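Local atomic coordinates of 3-keto-5-aminohexanoate cleavage enzyme (Ralstonia eutropha, PDB entry 3C6C), a protein that probably cleaves 3-keto-5-aminohexanoate or a related beta-keto acid, using a divalent metal ion bound in a TIM beta/alpha-barrel. Residues Q250-L259 with L285-L296. Numbering follows the deposited sequence.
Sequences QMPMMAQAAL and LVERARTVIEHL
Selenomethionines M251 and M254 reach from helix 250-260 of the TIM beta/alpha-barrel onto L285, R288, A289, V292 and I293 of helix 282-295, its neighbour on the outside of the barrel. The segments run roughly parallel, with axes 10.3 Å apart at closest approach and crossing at -35°. M251 starts with CG anti to its carbonyl carbon and its chain bends at chi2 (-58°). This lays M251 SE against the aliphatic part of R288, 3.8 Å from R288 CG, while M251 CE ends 3.7 Å from L285 CD2. M254 takes a different first torsion, with CG opposite the backbone N (chi1 178°), and then folds at chi2 and chi3. Its hooked end fits between A289, V292 and I293: M254 CE lies 3.8 Å from V292 CB, and M254 SE is 4.0 Å from I293 CG1. A255 CB packs on V292 CG1, and A258 CB lies 4.4 Å from I293 CG1. Q250 crosses L285 at about a right angle, its amide held by N271 and the carbonyl of G267. V264 and V266 of a barrel strand line the inner side, and H295 of a second subunit packs on M251. Toward the C-terminal ends, L259 CD2 meets L296 CD1 at 4.1 Å.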
loop_
_atom_site.group_PDB
_atom_site.type_symbol
_atom_site.label_atom_id
_atom_site.label_comp_id
_atom_site.label_asym_id
_atom_site.label_seq_id
_atom_site.Cartn_x
_atom_site.Cartn_y
_atom_site.Cartn_z
ATOM N N GLN A 250 13.944 17.239 -0.002
ATOM C CA GLN A 250 13.787 17.733 -1.376
ATOM C C GLN A 250 14.264 16.686 -2.391
ATOM O O GLN A 250 13.518 16.315 -3.324
ATOM C CB GLN A 250 14.556 19.034 -1.563
ATOM C CG GLN A 250 14.624 19.526 -3.028
ATOM C CD GLN A 250 15.190 20.934 -3.118
ATOM O OE1 GLN A 250 16.405 21.131 -3.038
ATOM N NE2 GLN A 250 14.292 21.929 -3.246
HETATM N N MSE A 251 15.511 16.236 -2.243
HETATM C CA MSE A 251 16.075 15.283 -3.239
HETATM C C MSE A 251 15.395 13.890 -3.189
HETATM O O MSE A 251 15.048 13.349 -4.240
HETATM C CB MSE A 251 17.604 15.206 -3.174
HETATM C CG MSE A 251 18.276 16.483 -3.660
HETATM SE SE MSE A 251 17.867 17.047 -5.487
HETATM C CE MSE A 251 18.377 18.900 -5.402
ATOM N N PRO A 252 15.195 13.312 -1.987
ATOM C CA PRO A 252 14.439 12.054 -1.886
ATOM C C PRO A 252 13.056 12.123 -2.535
ATOM O O PRO A 252 12.657 11.213 -3.270
ATOM C CB PRO A 252 14.350 11.833 -0.362
ATOM C CG PRO A 252 15.619 12.453 0.126
ATOM C CD PRO A 252 15.697 13.726 -0.668
HETATM N N MSE A 253 12.318 13.199 -2.292
HETATM C CA MSE A 253 10.969 13.267 -2.855
HETATM C C MSE A 253 10.989 13.457 -4.368
HETATM O O MSE A 253 10.136 12.947 -5.086
HETATM C CB MSE A 253 10.105 14.321 -2.176
HETATM C CG MSE A 253 9.668 13.939 -0.743
HETATM SE SE MSE A 253 8.800 12.223 -0.442
HETATM C CE MSE A 253 10.188 11.117 -0.121
HETATM N N MSE A 254 11.992 14.173 -4.851
HETATM C CA MSE A 254 12.195 14.329 -6.299
HETATM C C MSE A 254 12.411 12.963 -6.969
HETATM O O MSE A 254 11.755 12.612 -7.963
HETATM C CB MSE A 254 13.398 15.261 -6.562
HETATM C CG MSE A 254 13.790 15.503 -8.046
HETATM SE SE MSE A 254 14.902 14.124 -8.779
HETATM C CE MSE A 254 16.354 14.123 -7.510
ATOM N N ALA A 255 13.319 12.182 -6.400
ATOM C CA ALA A 255 13.648 10.877 -6.992
ATOM C C ALA A 255 12.421 9.960 -6.929
ATOM O O ALA A 255 12.106 9.210 -7.868
ATOM C CB ALA A 255 14.895 10.214 -6.306
ATOM N N GLN A 256 11.710 10.050 -5.821
ATOM C CA GLN A 256 10.556 9.162 -5.565
ATOM C C GLN A 256 9.426 9.473 -6.531
ATOM O O GLN A 256 8.805 8.565 -7.102
ATOM C CB GLN A 256 10.049 9.267 -4.108
ATOM C CG GLN A 256 8.950 8.257 -3.828
ATOM C CD GLN A 256 9.440 6.854 -4.026
ATOM O OE1 GLN A 256 10.025 6.268 -3.105
ATOM N NE2 GLN A 256 9.249 6.303 -5.236
ATOM N N ALA A 257 9.223 10.757 -6.794
ATOM C CA ALA A 257 8.224 11.180 -7.791
ATOM C C ALA A 257 8.612 10.685 -9.177
ATOM O O ALA A 257 7.792 10.108 -9.888
ATOM C CB ALA A 257 7.999 12.708 -7.792
ATOM N N ALA A 258 9.873 10.873 -9.550
ATOM C CA ALA A 258 10.354 10.433 -10.873
ATOM C C ALA A 258 10.082 8.945 -11.044
ATOM O O ALA A 258 9.619 8.498 -12.093
ATOM C CB ALA A 258 11.846 10.742 -11.083
ATOM N N LEU A 259 10.362 8.200 -9.986
ATOM C CA LEU A 259 10.237 6.734 -10.016
ATOM C C LEU A 259 8.773 6.245 -10.182
ATOM O O LEU A 259 8.515 5.143 -10.695
ATOM C CB LEU A 259 10.855 6.118 -8.769
ATOM C CG LEU A 259 12.393 6.068 -8.756
ATOM C CD1 LEU A 259 12.871 5.765 -7.330
ATOM C CD2 LEU A 259 12.956 5.015 -9.745
ATOM N N LEU A 285 20.890 22.964 -7.722
ATOM C CA LEU A 285 19.787 22.070 -7.317
ATOM C C LEU A 285 19.171 21.410 -8.543
ATOM O O LEU A 285 18.901 20.217 -8.554
ATOM C CB LEU A 285 18.734 22.809 -6.488
ATOM C CG LEU A 285 19.169 23.326 -5.112
ATOM C CD1 LEU A 285 18.017 24.128 -4.458
ATOM C CD2 LEU A 285 19.698 22.173 -4.184
ATOM N N VAL A 286 18.980 22.208 -9.596
ATOM C CA VAL A 286 18.471 21.705 -10.867
ATOM C C VAL A 286 19.442 20.681 -11.443
ATOM O O VAL A 286 19.052 19.630 -11.938
ATOM C CB VAL A 286 18.198 22.848 -11.895
ATOM C CG1 VAL A 286 17.866 22.252 -13.267
ATOM C CG2 VAL A 286 17.018 23.778 -11.437
ATOM N N GLU A 287 20.730 20.993 -11.382
ATOM C CA GLU A 287 21.758 20.116 -11.967
ATOM C C GLU A 287 21.766 18.771 -11.273
ATOM O O GLU A 287 21.826 17.703 -11.902
ATOM C CB GLU A 287 23.134 20.763 -11.863
ATOM C CG GLU A 287 24.258 19.879 -12.319
ATOM C CD GLU A 287 25.626 20.558 -12.140
ATOM O OE1 GLU A 287 25.734 21.495 -11.299
ATOM O OE2 GLU A 287 26.578 20.144 -12.843
ATOM N N ARG A 288 21.609 18.810 -9.963
ATOM C CA ARG A 288 21.635 17.579 -9.145
ATOM C C ARG A 288 20.451 16.681 -9.487
ATOM O O ARG A 288 20.597 15.479 -9.677
ATOM C CB ARG A 288 21.671 17.898 -7.640
ATOM C CG ARG A 288 21.460 16.694 -6.708
ATOM C CD ARG A 288 22.070 16.948 -5.315
ATOM N NE ARG A 288 23.484 17.245 -5.511
ATOM C CZ ARG A 288 24.364 17.512 -4.555
ATOM N NH1 ARG A 288 23.997 17.568 -3.287
ATOM N NH2 ARG A 288 25.624 17.746 -4.891
ATOM N N ALA A 289 19.283 17.298 -9.586
ATOM C CA ALA A 289 18.025 16.578 -9.874
ATOM C C ALA A 289 18.082 15.958 -11.281
ATOM O O ALA A 289 17.719 14.803 -11.524
ATOM C CB ALA A 289 16.805 17.546 -9.714
ATOM N N ARG A 290 18.619 16.754 -12.189
ATOM C CA ARG A 290 18.761 16.340 -13.604
ATOM C C ARG A 290 19.664 15.122 -13.740
ATOM O O ARG A 290 19.357 14.150 -14.464
ATOM C CB ARG A 290 19.232 17.503 -14.477
ATOM C CG ARG A 290 19.517 17.090 -15.909
ATOM C CD ARG A 290 19.860 18.295 -16.714
ATOM N NE ARG A 290 20.427 17.912 -17.997
ATOM C CZ ARG A 290 20.917 18.775 -18.874
ATOM N NH1 ARG A 290 20.872 20.075 -18.626
ATOM N NH2 ARG A 290 21.419 18.335 -20.016
ATOM N N THR A 291 20.770 15.167 -13.007
ATOM C CA THR A 291 21.728 14.061 -12.979
ATOM C C THR A 291 21.087 12.760 -12.480
ATOM O O THR A 291 21.236 11.693 -13.076
ATOM C CB THR A 291 22.976 14.428 -12.156
ATOM O OG1 THR A 291 23.680 15.482 -12.825
ATOM C CG2 THR A 291 23.899 13.209 -11.989
ATOM N N VAL A 292 20.329 12.874 -11.400
ATOM C CA VAL A 292 19.614 11.733 -10.848
ATOM C C VAL A 292 18.626 11.157 -11.876
ATOM O O VAL A 292 18.621 9.952 -12.170
ATOM C CB VAL A 292 18.915 12.053 -9.493
ATOM C CG1 VAL A 292 17.954 10.885 -9.127
ATOM C CG2 VAL A 292 19.977 12.307 -8.366
ATOM N N ILE A 293 17.817 12.026 -12.451
ATOM C CA ILE A 293 16.784 11.622 -13.445
ATOM C C ILE A 293 17.411 10.888 -14.644
ATOM O O ILE A 293 16.943 9.842 -15.092
ATOM C CB ILE A 293 15.926 12.875 -13.873
ATOM C CG1 ILE A 293 15.051 13.322 -12.685
ATOM C CG2 ILE A 293 15.052 12.595 -15.122
ATOM C CD1 ILE A 293 14.468 14.740 -12.853
ATOM N N GLU A 294 18.515 11.439 -15.120
ATOM C CA GLU A 294 19.245 10.837 -16.245
ATOM C C GLU A 294 19.859 9.486 -15.856
ATOM O O GLU A 294 19.781 8.498 -16.606
ATOM C CB GLU A 294 20.297 11.812 -16.766
ATOM C CG GLU A 294 19.651 13.054 -17.436
ATOM C CD GLU A 294 20.627 14.115 -17.876
ATOM O OE1 GLU A 294 21.824 14.032 -17.528
ATOM O OE2 GLU A 294 20.172 15.072 -18.546
ATOM N N HIS A 295 20.435 9.431 -14.658
ATOM C CA HIS A 295 21.076 8.198 -14.170
ATOM C C HIS A 295 20.012 7.081 -14.014
ATOM O O HIS A 295 20.315 5.879 -14.090
ATOM C CB HIS A 295 21.852 8.424 -12.851
ATOM C CG HIS A 295 23.197 9.069 -13.036
ATOM N ND1 HIS A 295 23.599 9.623 -14.233
ATOM C CD2 HIS A 295 24.238 9.225 -12.184
ATOM C CE1 HIS A 295 24.828 10.101 -14.104
ATOM N NE2 HIS A 295 25.239 9.872 -12.872
ATOM N N LEU A 296 18.755 7.487 -13.802
ATOM C CA LEU A 296 17.655 6.511 -13.625
ATOM C C LEU A 296 17.010 6.100 -14.954
ATOM O O LEU A 296 16.024 5.370 -14.983
ATOM C CB LEU A 296 16.561 7.002 -12.673
ATOM C CG LEU A 296 17.043 7.270 -11.256
ATOM C CD1 LEU A 296 15.893 7.793 -10.424
ATOM C CD2 LEU A 296 17.673 6.019 -10.645
#